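Local structure of probable transcriptional regulator, TetR family protein (Rhodococcus sp., 3BJB) at residues Arg192-Cys195 with Asp196-Val200; Val167-Trp170 with Phe171-Gln175; Ile145-Ala149 with Ala150-His154; Thr161-Arg164 with Leu165-Gln168; Gly180-Ile184 with Pro185-Ser189. The protein probably binds DNA as a dimeric transcriptional regulator of the TetR family, with a predicted helix-turn-helix motif joined to an all-helical C-terminal domain. All blocks are in the same frame, centred on the assembly; numbering follows the deposited sequence.

Contact 1: Arg192-Cys195 with Asp196-Val200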
loop_
_atom_site.group_PDB
_atom_site.type_symbol
_atom_site.label_atom_id
_atom_site.label_comp_id
_atom_site.label_asym_id
_atom_site.label_seq_id
_atom_site.Cartn_x
_atom_site.Cartn_y
_atom_site.Cartn_z
ATOM N N ARG B 192 -10.297 -13.632 1.521
ATOM C CA ARG B 192 -10.805 -14.778 2.277
ATOM C C ARG B 192 -9.715 -15.738 2.710
ATOM O O ARG B 192 -9.634 -16.117 3.887
ATOM C CB ARG B 192 -11.915 -15.511 1.526
ATOM C CG ARG B 192 -12.328 -16.806 2.202
ATOM C CD ARG B 192 -13.819 -16.898 2.317
ATOM N NE ARG B 192 -14.284 -16.751 3.703
ATOM C CZ ARG B 192 -15.574 -16.703 4.065
ATOM N NH1 ARG B 192 -15.897 -16.578 5.360
ATOM N NH2 ARG B 192 -16.539 -16.757 3.134
ATOM N N ARG B 193 -8.876 -16.122 1.759
ATOM C CA ARG B 193 -7.759 -17.031 2.005
ATOM C C ARG B 193 -6.832 -16.483 3.098
ATOM O O ARG B 193 -6.411 -17.229 3.996
ATOM C CB ARG B 193 -7.021 -17.268 0.691
ATOM C CG ARG B 193 -5.590 -17.727 0.808
ATOM C CD ARG B 193 -5.378 -19.176 0.395
ATOM N NE ARG B 193 -5.874 -20.074 1.405
ATOM C CZ ARG B 193 -7.016 -20.732 1.308
ATOM N NH1 ARG B 193 -7.768 -20.595 0.218
ATOM N NH2 ARG B 193 -7.390 -21.541 2.302
ATOM N N ALA B 194 -6.558 -15.180 3.034
ATOM C CA ALA B 194 -5.791 -14.478 4.050
ATOM C C ALA B 194 -6.430 -14.572 5.423
ATOM O O ALA B 194 -5.783 -14.988 6.369
ATOM C CB ALA B 194 -5.565 -13.038 3.661
ATOM N N CYS B 195 -7.706 -14.239 5.544
ATOM C CA CYS B 195 -8.409 -14.486 6.814
ATOM C C CYS B 195 -8.189 -15.883 7.400
ATOM O O CYS B 195 -7.954 -16.029 8.595
ATOM C CB CYS B 195 -9.898 -14.217 6.662
ATOM S SG CYS B 195 -10.195 -12.485 6.560
ATOM N N ASP B 196 -8.271 -16.896 6.547
ATOM C CA ASP B 196 -8.201 -18.290 6.984
ATOM C C ASP B 196 -6.786 -18.614 7.407
ATOM O O ASP B 196 -6.548 -19.338 8.405
ATOM C CB ASP B 196 -8.570 -19.234 5.843
ATOM C CG ASP B 196 -10.052 -19.176 5.470
ATOM O OD1 ASP B 196 -10.834 -18.416 6.096
ATOM O OD2 ASP B 196 -10.438 -19.898 4.524
ATOM N N LEU B 197 -5.841 -18.083 6.637
ATOM C CA LEU B 197 -4.457 -18.329 6.942
ATOM C C LEU B 197 -4.039 -17.541 8.181
ATOM O O LEU B 197 -3.564 -18.147 9.178
ATOM C CB LEU B 197 -3.574 -18.073 5.717
ATOM C CG LEU B 197 -3.818 -19.183 4.690
ATOM C CD1 LEU B 197 -3.055 -18.949 3.416
ATOM C CD2 LEU B 197 -3.524 -20.616 5.246
ATOM N N LEU B 198 -4.253 -16.222 8.146
ATOM C CA LEU B 198 -3.750 -15.335 9.197
ATOM C C LEU B 198 -4.417 -15.505 10.535
ATOM O O LEU B 198 -3.754 -15.353 11.553
ATOM C CB LEU B 198 -3.792 -13.859 8.807
ATOM C CG LEU B 198 -2.723 -13.436 7.785
ATOM C CD1 LEU B 198 -3.065 -12.192 6.993
ATOM C CD2 LEU B 198 -1.382 -13.260 8.459
ATOM N N LEU B 199 -5.709 -15.836 10.539
ATOM C CA LEU B 199 -6.483 -15.858 11.795
ATOM C C LEU B 199 -6.816 -17.229 12.385
ATOM O O LEU B 199 -7.780 -17.348 13.144
ATOM C CB LEU B 199 -7.773 -15.040 11.647
ATOM C CG LEU B 199 -7.690 -13.631 11.069
ATOM C CD1 LEU B 199 -9.108 -13.131 10.837
ATOM C CD2 LEU B 199 -6.901 -12.700 11.995
ATOM N N VAL B 200 -6.012 -18.245 12.069
ATOM C CA VAL B 200 -6.191 -19.588 12.660
ATOM C C VAL B 200 -6.406 -19.569 14.158
ATOM O O VAL B 200 -7.263 -20.285 14.646
ATOM C CB VAL B 200 -5.010 -20.551 12.401
ATOM C CG1 VAL B 200 -5.311 -21.456 11.238
ATOM C CG2 VAL B 200 -3.679 -19.792 12.230
#
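R193 reaches forward along the helix to L197, one turn on, and their backbones are joined as well: L197 N donates to R193 O over 2.8 Å. The same i to i+4 pattern gives D196 N to R192 O, L198 N to A194 O at 2.6 Å, and L199 N to C195 O. The last of these comes from L199, the first residue to leave helical phi/psi, whose own carbonyl O accepts from Q96 NE2. Among the side chains, R193 bends at chi2 and chi3 and brings NE to 3.6 Å from L197 CD1, which sits at the edge of the guanidinium. D196 OD2 lies 4.1 Å from R193 NH2 but well out of the guanidinium plane, a charge attraction without a directed N-H. This is the C-terminal turn of helix 184-198, part of the helix pair through which TetR-family regulators dimerise, and L197 and L198 pack on L198 of the second subunit. Replacing R193 by alanine is likely to take away the side chain lying along L197 CD1 and leave the D196 carboxylate without one of its two nearby positive charges. The other, R192, has its NE 4.5 Å from D196 OD1 and spends NH1 in a salt bridge to D97. Small A194 and C195 suit the buried side, where A194 meets L169 and C195 lies against Y100 and L103.

Contact 2: Val167-Trp170 with Phe171-Gln175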
loop_
_atom_site.group_PDB
_atom_site.type_symbol
_atom_site.label_atom_id
_atom_site.label_comp_id
_atom_site.label_asym_id
_atom_site.label_seq_id
_atom_site.Cartn_x
_atom_site.Cartn_y
_atom_site.Cartn_z
ATOM N N VAL B 167 -4.926 -6.266 8.135
ATOM C CA VAL B 167 -5.253 -4.956 7.514
ATOM C C VAL B 167 -4.117 -4.482 6.624
ATOM O O VAL B 167 -4.332 -3.711 5.691
ATOM C CB VAL B 167 -5.736 -3.814 8.485
ATOM C CG1 VAL B 167 -6.373 -4.360 9.745
ATOM C CG2 VAL B 167 -4.633 -2.828 8.813
ATOM N N GLN B 168 -2.915 -4.978 6.905
ATOM C CA GLN B 168 -1.735 -4.641 6.100
ATOM C C GLN B 168 -1.850 -5.274 4.730
ATOM O O GLN B 168 -2.014 -4.564 3.740
ATOM C CB GLN B 168 -0.403 -4.982 6.816
ATOM C CG GLN B 168 0.386 -3.717 7.328
ATOM C CD GLN B 168 0.126 -2.415 6.478
ATOM O OE1 GLN B 168 0.892 -2.083 5.553
ATOM N NE2 GLN B 168 -0.971 -1.696 6.799
ATOM N N LEU B 169 -1.824 -6.602 4.696
ATOM C CA LEU B 169 -2.205 -7.370 3.516
ATOM C C LEU B 169 -3.472 -6.840 2.813
ATOM O O LEU B 169 -3.573 -6.877 1.593
ATOM C CB LEU B 169 -2.380 -8.831 3.888
ATOM C CG LEU B 169 -2.894 -9.817 2.843
ATOM C CD1 LEU B 169 -2.249 -9.626 1.505
ATOM C CD2 LEU B 169 -2.572 -11.200 3.334
ATOM N N TRP B 170 -4.423 -6.322 3.574
ATOM C CA TRP B 170 -5.687 -5.929 3.004
ATOM C C TRP B 170 -5.517 -4.657 2.201
ATOM O O TRP B 170 -5.901 -4.611 1.032
ATOM C CB TRP B 170 -6.735 -5.748 4.086
ATOM C CG TRP B 170 -8.013 -5.255 3.543
ATOM C CD1 TRP B 170 -8.885 -5.943 2.765
ATOM C CD2 TRP B 170 -8.568 -3.961 3.728
ATOM N NE1 TRP B 170 -9.944 -5.167 2.448
ATOM C CE2 TRP B 170 -9.792 -3.940 3.035
ATOM C CE3 TRP B 170 -8.152 -2.814 4.423
ATOM C CZ2 TRP B 170 -10.618 -2.821 2.996
ATOM C CZ3 TRP B 170 -8.968 -1.685 4.395
ATOM C CH2 TRP B 170 -10.198 -1.701 3.675
ATOM N N PHE B 171 -4.932 -3.638 2.842
ATOM C CA PHE B 171 -4.580 -2.384 2.170
ATOM C C PHE B 171 -3.880 -2.638 0.852
ATOM O O PHE B 171 -4.131 -1.938 -0.109
ATOM C CB PHE B 171 -3.683 -1.498 3.042
ATOM C CG PHE B 171 -4.427 -0.434 3.766
ATOM C CD1 PHE B 171 -4.261 0.900 3.426
ATOM C CD2 PHE B 171 -5.324 -0.765 4.801
ATOM C CE1 PHE B 171 -4.982 1.899 4.106
ATOM C CE2 PHE B 171 -6.051 0.232 5.508
ATOM C CZ PHE B 171 -5.878 1.560 5.157
ATOM N N GLY B 172 -3.002 -3.629 0.822
ATOM C CA GLY B 172 -2.294 -3.954 -0.409
ATOM C C GLY B 172 -3.244 -4.427 -1.497
ATOM O O GLY B 172 -3.147 -3.984 -2.642
ATOM N N VAL B 173 -4.188 -5.298 -1.118
ATOM C CA VAL B 173 -5.099 -5.891 -2.070
ATOM C C VAL B 173 -5.972 -4.815 -2.691
ATOM O O VAL B 173 -6.214 -4.834 -3.930
ATOM C CB VAL B 173 -5.983 -6.963 -1.409
ATOM C CG1 VAL B 173 -6.895 -7.587 -2.434
ATOM C CG2 VAL B 173 -5.101 -8.033 -0.655
ATOM N N ILE B 174 -6.453 -3.883 -1.856
ATOM C CA ILE B 174 -7.292 -2.797 -2.364
ATOM C C ILE B 174 -6.504 -1.924 -3.332
ATOM O O ILE B 174 -6.965 -1.642 -4.432
ATOM C CB ILE B 174 -7.855 -1.890 -1.253
ATOM C CG1 ILE B 174 -8.453 -2.722 -0.150
ATOM C CG2 ILE B 174 -8.997 -1.056 -1.812
ATOM C CD1 ILE B 174 -9.715 -3.394 -0.586
ATOM N N GLN B 175 -5.313 -1.519 -2.918
ATOM C CA GLN B 175 -4.486 -0.625 -3.686
ATOM C C GLN B 175 -4.328 -1.256 -5.066
ATOM O O GLN B 175 -4.497 -0.614 -6.112
ATOM C CB GLN B 175 -3.122 -0.511 -2.996
ATOM C CG GLN B 175 -2.504 0.900 -2.937
ATOM C CD GLN B 175 -1.414 1.026 -1.822
ATOM O OE1 GLN B 175 -1.097 0.048 -1.143
ATOM N NE2 GLN B 175 -0.845 2.240 -1.657
#
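The indole of W170 offers one face to I174, a turn further on: I174 CG1 stands 3.9 Å from the centroid of the five-membered ring, 23° off its normal, a CH-pi contact. A first torsion of 176° swings the indole away from its own backbone N, and I174 CD1 also reaches NE1, at 3.5 Å. F171 meets the six-membered side of the indole obliquely, the ring planes 80° apart and W170 CE3 3.5 Å from F171 CD2. On another side of the helix L169 CD1 touches V173 CG2 at 3.9 Å. The indole N-H is satisfied by T107 OG1, so tryptophan serves both as a broad apolar slab and as a donor; a leucine here would probably leave T107 without that donor and open a gap between I174 and F171. Helix 157-179, with W170 facing helix 95-111 and Q168 and V173 facing the second subunit, is a central element of the helical TetR C-terminal domain.

Contact 3: Ile145-Ala149 with Ala150-His154. With SO4 (sulfate ion), chain K.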
loop_
_atom_site.group_PDB
_atom_site.type_symbol
_atom_site.label_atom_id
_atom_site.label_comp_id
_atom_site.label_asym_id
_atom_site.label_seq_id
_atom_site.Cartn_x
_atom_site.Cartn_y
_atom_site.Cartn_z
ATOM N N ILE B 145 -13.151 -2.520 14.903
ATOM C CA ILE B 145 -14.364 -2.940 14.223
ATOM C C ILE B 145 -14.351 -4.441 14.046
ATOM O O ILE B 145 -15.398 -5.096 14.133
ATOM C CB ILE B 145 -14.528 -2.263 12.868
ATOM C CG1 ILE B 145 -14.782 -0.768 13.069
ATOM C CG2 ILE B 145 -15.678 -2.929 12.045
ATOM C CD1 ILE B 145 -14.810 0.006 11.778
HETATM N N MSE B 146 -13.150 -4.964 13.818
HETATM C CA MSE B 146 -12.916 -6.367 13.536
HETATM C C MSE B 146 -12.961 -7.148 14.832
HETATM O O MSE B 146 -13.599 -8.203 14.921
HETATM C CB MSE B 146 -11.555 -6.552 12.869
HETATM C CG MSE B 146 -11.348 -5.728 11.601
HETATM SE SE MSE B 146 -9.518 -6.003 10.876
HETATM C CE MSE B 146 -9.935 -7.400 9.610
ATOM N N LEU B 147 -12.272 -6.617 15.830
ATOM C CA LEU B 147 -12.341 -7.153 17.162
ATOM C C LEU B 147 -13.801 -7.291 17.569
ATOM O O LEU B 147 -14.211 -8.361 17.982
ATOM C CB LEU B 147 -11.543 -6.284 18.132
ATOM C CG LEU B 147 -10.237 -6.827 18.748
ATOM C CD1 LEU B 147 -9.767 -8.212 18.244
ATOM C CD2 LEU B 147 -9.106 -5.823 18.664
ATOM N N ASP B 148 -14.593 -6.243 17.357
ATOM C CA ASP B 148 -15.990 -6.244 17.749
ATOM C C ASP B 148 -16.799 -7.231 16.926
ATOM O O ASP B 148 -17.614 -7.991 17.452
ATOM C CB ASP B 148 -16.568 -4.832 17.652
ATOM C CG ASP B 148 -16.220 -3.958 18.873
ATOM O OD1 ASP B 148 -15.710 -4.469 19.894
ATOM O OD2 ASP B 148 -16.477 -2.739 18.826
ATOM N N ALA B 149 -16.555 -7.229 15.625
ATOM C CA ALA B 149 -17.270 -8.131 14.748
ATOM C C ALA B 149 -16.977 -9.573 15.144
ATOM O O ALA B 149 -17.867 -10.410 15.126
ATOM C CB ALA B 149 -16.902 -7.882 13.289
ATOM N N ALA B 150 -15.728 -9.854 15.503
ATOM C CA ALA B 150 -15.324 -11.189 15.931
ATOM C C ALA B 150 -15.856 -11.452 17.314
ATOM O O ALA B 150 -15.906 -12.588 17.754
ATOM C CB ALA B 150 -13.835 -11.296 15.940
ATOM N N GLY B 151 -16.259 -10.386 17.995
ATOM C CA GLY B 151 -16.660 -10.475 19.373
ATOM C C GLY B 151 -15.532 -10.807 20.323
ATOM O O GLY B 151 -15.781 -11.438 21.345
ATOM N N ILE B 152 -14.292 -10.413 20.021
ATOM C CA ILE B 152 -13.239 -10.591 21.038
ATOM C C ILE B 152 -13.046 -9.336 21.885
ATOM O O ILE B 152 -12.843 -8.221 21.368
ATOM C CB ILE B 152 -11.857 -11.233 20.557
ATOM C CG1 ILE B 152 -10.653 -10.376 21.021
ATOM C CG2 ILE B 152 -11.872 -11.662 19.081
ATOM C CD1 ILE B 152 -9.280 -11.012 20.814
ATOM N N GLU B 153 -13.157 -9.532 23.197
ATOM C CA GLU B 153 -13.135 -8.442 24.128
ATOM C C GLU B 153 -11.755 -8.308 24.758
ATOM O O GLU B 153 -11.413 -7.253 25.289
ATOM C CB GLU B 153 -14.179 -8.699 25.198
ATOM C CG GLU B 153 -14.839 -7.446 25.687
ATOM C CD GLU B 153 -16.336 -7.458 25.433
ATOM O OE1 GLU B 153 -17.010 -8.419 25.876
ATOM O OE2 GLU B 153 -16.824 -6.495 24.783
ATOM N N HIS B 154 -11.003 -9.402 24.750
ATOM C CA HIS B 154 -9.677 -9.469 25.345
ATOM C C HIS B 154 -8.667 -10.069 24.375
ATOM O O HIS B 154 -8.353 -11.240 24.467
ATOM C CB HIS B 154 -9.702 -10.344 26.608
ATOM C CG HIS B 154 -10.508 -9.779 27.736
ATOM N ND1 HIS B 154 -11.879 -9.857 27.779
ATOM C CD2 HIS B 154 -10.135 -9.119 28.851
ATOM C CE1 HIS B 154 -12.317 -9.256 28.864
ATOM N NE2 HIS B 154 -11.278 -8.804 29.534
HETATM S S SO4 K . -13.047 -12.603 24.865
HETATM O O1 SO4 K . -13.507 -13.982 25.011
HETATM O O2 SO4 K . -13.151 -11.818 26.099
HETATM O O3 SO4 K . -11.640 -12.697 24.478
HETATM O O4 SO4 K . -13.920 -11.919 23.914
#
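The imidazole of H154 has a sulfate oxygen at its edge, near the ring plane: ND1 donates to O2 of the ion over 2.9 Å. CG lies anti to the carbonyl carbon (chi1 -66°), which keeps the ring beside its own backbone N, and that N adds a weak, long bond to sulfate O3. E153 N makes the short bond of the set, 2.6 Å to O4. Two backbone N-H groups and one ring nitrogen thus hold the ion just beyond the end of helix 134-150.

L147 and I152 carry the apolar contact, which folds the departing chain back over the last turn. L147 CD1 meets I152 CG1 at 3.6 Å, and branched aliphatic side chains suit this place, where L147 also packs on L163. Beneath them the backbone closes a Schellman motif: I152 N donates to L147 O over 2.9 Å and G151 N to D148 O over 2.8 Å. Glycine fits at G151 because its phi is positive, 68°. Just before it, A150 N keeps a helical i to i+4 bond to M146 O.

Chemically, the loop presents N-H groups to an anion. The sulfate probably came from the crystallisation liquor; its capture shows that in the crystal this turn can accept a tetrahedral anion, and a charged imidazole would be likely to strengthen the hold.

Contact 4: Thr161-Arg164 with Leu165-Gln168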
loop_
_atom_site.group_PDB
_atom_site.type_symbol
_atom_site.label_atom_id
_atom_site.label_comp_id
_atom_site.label_asym_id
_atom_site.label_seq_id
_atom_site.Cartn_x
_atom_site.Cartn_y
_atom_site.Cartn_z
ATOM N N THR B 161 -1.443 -8.943 16.607
ATOM C CA THR B 161 -0.435 -9.156 15.580
ATOM C C THR B 161 -1.112 -9.666 14.317
ATOM O O THR B 161 -1.030 -9.012 13.272
ATOM C CB THR B 161 0.693 -10.103 16.116
ATOM O OG1 THR B 161 1.439 -9.414 17.121
ATOM C CG2 THR B 161 1.643 -10.539 15.024
ATOM N N ALA B 162 -1.829 -10.782 14.427
ATOM C CA ALA B 162 -2.575 -11.364 13.283
ATOM C C ALA B 162 -3.418 -10.335 12.542
ATOM O O ALA B 162 -3.355 -10.224 11.321
ATOM C CB ALA B 162 -3.427 -12.547 13.727
ATOM N N LEU B 163 -4.175 -9.547 13.293
ATOM C CA LEU B 163 -5.009 -8.508 12.703
ATOM C C LEU B 163 -4.224 -7.328 12.152
ATOM O O LEU B 163 -4.743 -6.574 11.360
ATOM C CB LEU B 163 -6.036 -8.019 13.716
ATOM C CG LEU B 163 -7.056 -9.082 14.118
ATOM C CD1 LEU B 163 -7.739 -8.674 15.415
ATOM C CD2 LEU B 163 -8.074 -9.333 13.002
ATOM N N ARG B 164 -2.988 -7.137 12.590
ATOM C CA ARG B 164 -2.199 -6.031 12.061
ATOM C C ARG B 164 -1.675 -6.508 10.716
ATOM O O ARG B 164 -1.746 -5.786 9.732
ATOM C CB ARG B 164 -1.067 -5.639 13.028
ATOM C CG ARG B 164 -0.623 -4.149 12.906
ATOM C CD ARG B 164 0.788 -3.849 13.486
ATOM N NE ARG B 164 1.105 -4.815 14.528
ATOM C CZ ARG B 164 2.048 -5.738 14.411
ATOM N NH1 ARG B 164 2.783 -5.770 13.313
ATOM N NH2 ARG B 164 2.251 -6.615 15.383
ATOM N N LEU B 165 -1.201 -7.756 10.674
ATOM C CA LEU B 165 -0.879 -8.420 9.404
ATOM C C LEU B 165 -2.050 -8.448 8.378
ATOM O O LEU B 165 -1.835 -8.262 7.181
ATOM C CB LEU B 165 -0.355 -9.832 9.666
ATOM C CG LEU B 165 0.963 -9.969 10.455
ATOM C CD1 LEU B 165 1.313 -11.449 10.673
ATOM C CD2 LEU B 165 2.111 -9.293 9.775
ATOM N N LEU B 166 -3.278 -8.691 8.844
ATOM C CA LEU B 166 -4.424 -8.694 7.942
ATOM C C LEU B 166 -4.670 -7.309 7.327
ATOM O O LEU B 166 -4.582 -7.181 6.108
ATOM C CB LEU B 166 -5.677 -9.250 8.615
ATOM C CG LEU B 166 -6.934 -9.559 7.785
ATOM C CD1 LEU B 166 -6.682 -10.517 6.622
ATOM C CD2 LEU B 166 -8.070 -10.086 8.676
ATOM N N VAL B 167 -4.926 -6.266 8.135
ATOM C CA VAL B 167 -5.253 -4.956 7.514
ATOM C C VAL B 167 -4.117 -4.482 6.624
ATOM O O VAL B 167 -4.332 -3.711 5.691
ATOM C CB VAL B 167 -5.736 -3.814 8.485
ATOM C CG1 VAL B 167 -6.373 -4.360 9.745
ATOM C CG2 VAL B 167 -4.633 -2.828 8.813
ATOM N N GLN B 168 -2.915 -4.978 6.905
ATOM C CA GLN B 168 -1.735 -4.641 6.100
ATOM C C GLN B 168 -1.850 -5.274 4.730
ATOM O O GLN B 168 -2.014 -4.564 3.740
ATOM C CB GLN B 168 -0.403 -4.982 6.816
ATOM C CG GLN B 168 0.386 -3.717 7.328
ATOM C CD GLN B 168 0.126 -2.415 6.478
ATOM O OE1 GLN B 168 0.892 -2.083 5.553
ATOM N NE2 GLN B 168 -0.971 -1.696 6.799
#
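L165 and T161 are joined through the backbone, L165 N bonding to T161 O over 2.9 Å. That oxygen serves two donors, since R164 N also reaches it at 2.8 Å, a local tightening of the helix. L166 N to A162 O, V167 N to L163 O and Q168 N to R164 O continue the regular ladder.

Apolar contacts between the side chains themselves are sparse, because residues of one helix splay outward. L163 CD2 and L166 CD2 are 4.4 Å apart, and leucines suit this side because their branched ends reach the neighbouring helices. Side-chain carbons instead rest close to carbonyl oxygens of the preceding turn: L165 CB is 3.4 Å from A162 O, and V167 CG1 is 3.2 Å from L163 O.

The polar ends find partners beyond this turn. T161 OG1 bonds to E157 O, satisfying the hydroxyl within the helix. R164, its CG turned from the backbone N (chi1 -153°) and its chain bent at chi3, forms a salt bridge with D190 of the second subunit; a long, charged side chain suits that crossing of the dimer interface.

In helix 157-179, L163 and V167 face helix 134-150, L166 lies against helices 95-111 and 184-198, and T161, R164, L165 and Q168 border the second subunit.

Contact 5: Gly180-Ile184 with Pro185-Ser189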
loop_
_atom_site.group_PDB
_atom_site.type_symbol
_atom_site.label_atom_id
_atom_site.label_comp_id
_atom_site.label_asym_id
_atom_site.label_seq_id
_atom_site.Cartn_x
_atom_site.Cartn_y
_atom_site.Cartn_z
ATOM N N GLY B 180 -5.839 -1.965 -10.900
ATOM C CA GLY B 180 -6.392 -2.777 -11.985
ATOM C C GLY B 180 -5.573 -4.033 -12.214
ATOM O O GLY B 180 -5.678 -4.645 -13.291
ATOM N N ARG B 181 -4.787 -4.386 -11.191
ATOM C CA ARG B 181 -3.920 -5.551 -11.136
ATOM C C ARG B 181 -4.653 -6.811 -10.752
ATOM O O ARG B 181 -4.283 -7.880 -11.191
ATOM C CB ARG B 181 -2.758 -5.346 -10.142
ATOM C CG ARG B 181 -1.608 -4.423 -10.687
ATOM C CD ARG B 181 -0.265 -4.615 -9.976
ATOM N NE ARG B 181 -0.556 -4.962 -8.602
ATOM C CZ ARG B 181 0.238 -4.795 -7.548
ATOM N NH1 ARG B 181 -0.225 -5.168 -6.332
ATOM N NH2 ARG B 181 1.458 -4.270 -7.682
ATOM N N VAL B 182 -5.656 -6.703 -9.893
ATOM C CA VAL B 182 -6.488 -7.849 -9.570
ATOM C C VAL B 182 -7.940 -7.476 -9.889
ATOM O O VAL B 182 -8.301 -6.295 -9.838
ATOM C CB VAL B 182 -6.285 -8.280 -8.108
ATOM C CG1 VAL B 182 -6.980 -7.320 -7.128
ATOM C CG2 VAL B 182 -6.768 -9.714 -7.881
ATOM N N SER B 183 -8.757 -8.439 -10.292
ATOM C CA SER B 183 -10.190 -8.180 -10.451
ATOM C C SER B 183 -10.841 -8.144 -9.071
ATOM O O SER B 183 -10.192 -8.454 -8.066
ATOM C CB SER B 183 -10.857 -9.241 -11.294
ATOM O OG SER B 183 -10.956 -10.411 -10.537
ATOM N N ILE B 184 -12.120 -7.771 -8.992
ATOM C CA ILE B 184 -12.658 -7.615 -7.657
ATOM C C ILE B 184 -13.028 -8.943 -6.984
ATOM O O ILE B 184 -12.757 -9.128 -5.794
ATOM C CB ILE B 184 -13.663 -6.404 -7.422
ATOM C CG1 ILE B 184 -14.993 -6.871 -6.919
ATOM C CG2 ILE B 184 -13.755 -5.348 -8.524
ATOM C CD1 ILE B 184 -15.107 -6.488 -5.529
ATOM N N PRO B 185 -13.596 -9.895 -7.742
ATOM C CA PRO B 185 -13.840 -11.221 -7.144
ATOM C C PRO B 185 -12.558 -11.915 -6.683
ATOM O O PRO B 185 -12.515 -12.470 -5.577
ATOM C CB PRO B 185 -14.489 -12.000 -8.287
ATOM C CG PRO B 185 -15.046 -10.946 -9.179
ATOM C CD PRO B 185 -14.086 -9.827 -9.132
ATOM N N ASP B 186 -11.510 -11.884 -7.492
ATOM C CA ASP B 186 -10.218 -12.309 -6.974
ATOM C C ASP B 186 -9.688 -11.481 -5.770
ATOM O O ASP B 186 -9.052 -12.044 -4.909
ATOM C CB ASP B 186 -9.192 -12.388 -8.094
ATOM C CG ASP B 186 -9.523 -13.478 -9.120
ATOM O OD1 ASP B 186 -9.015 -13.380 -10.274
ATOM O OD2 ASP B 186 -10.276 -14.443 -8.771
ATOM N N ALA B 187 -9.911 -10.166 -5.696
ATOM C CA ALA B 187 -9.517 -9.431 -4.481
ATOM C C ALA B 187 -10.220 -10.042 -3.290
ATOM O O ALA B 187 -9.568 -10.464 -2.306
ATOM C CB ALA B 187 -9.858 -7.957 -4.571
ATOM N N GLU B 188 -11.550 -10.123 -3.398
ATOM C CA GLU B 188 -12.400 -10.773 -2.379
ATOM C C GLU B 188 -11.917 -12.193 -2.008
ATOM O O GLU B 188 -11.732 -12.513 -0.841
ATOM C CB GLU B 188 -13.888 -10.744 -2.788
ATOM C CG GLU B 188 -14.411 -9.304 -2.904
ATOM C CD GLU B 188 -15.926 -9.122 -3.115
ATOM O OE1 GLU B 188 -16.724 -10.085 -3.079
ATOM O OE2 GLU B 188 -16.332 -7.961 -3.293
ATOM N N SER B 189 -11.665 -13.022 -3.007
ATOM C CA SER B 189 -11.141 -14.373 -2.775
ATOM C C SER B 189 -9.793 -14.380 -2.024
ATOM O O SER B 189 -9.551 -15.231 -1.173
ATOM C CB SER B 189 -11.018 -15.123 -4.099
ATOM O OG SER B 189 -11.248 -16.479 -3.834
#
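V182 and A187 form the compact inner side of this turn, V182 CG1 meeting A187 CB at 3.9 Å while its other branch, CG2, lies 3.6 Å from D186 CB. A chi1 of 75° puts CG1 between the backbone N and carbonyl carbon and spreads both methyls over the helix start; alanine leaves them room. The backbone is secured here too, with A187 N bonded to S183 O and E188 N to I184 O, both over 2.9 Å. I184 and E188 lie side by side, pointing the same way, and E188 OE1 goes on to a salt bridge with R108.

The outer side is looser. S183 is the N-cap: its OG accepts a weak bond, 3.4 Å long, from D186 N, a role that suits a short hydroxyl side chain. P185 follows in the first turn, where a residue without an N-H costs no helical bond. S183, P185 and D186 are exposed in the dimer.

Here the chain passes from helix 157-179, which closes in a Schellman motif at G180, into helix 184-198. V182 packs on S176 and C177 and A187 on V173 of the former helix, while R181 pairs with D139 of the second subunit.

Overall arrangement
Contacts 2 and 4 overlap on helix 157-179, sharing V167 and Q168, their centres 10 Å apart. Contacts 5 and 1 occupy the start and end of the next helix, their centres 16 Å apart. The two helices pack together: contact 1 meets contact 4 through C195 SG and L166 CD2 (3.8 Å) and contact 2 through A194 CB and L169 CD2 (3.5 Å), while contact 5 meets contact 2 through A187 and V173. Contact 3, with its sulfate, joins from helix 134-150 (M146 CE to L166 CD2 3.4 Å) and lies about 26 Å from contact 5 between centres. There the E188 side chain lies about 5 Å from a sulfate, probably a crystallisation ion. Contacts 1, 2 and 4 touch the second subunit.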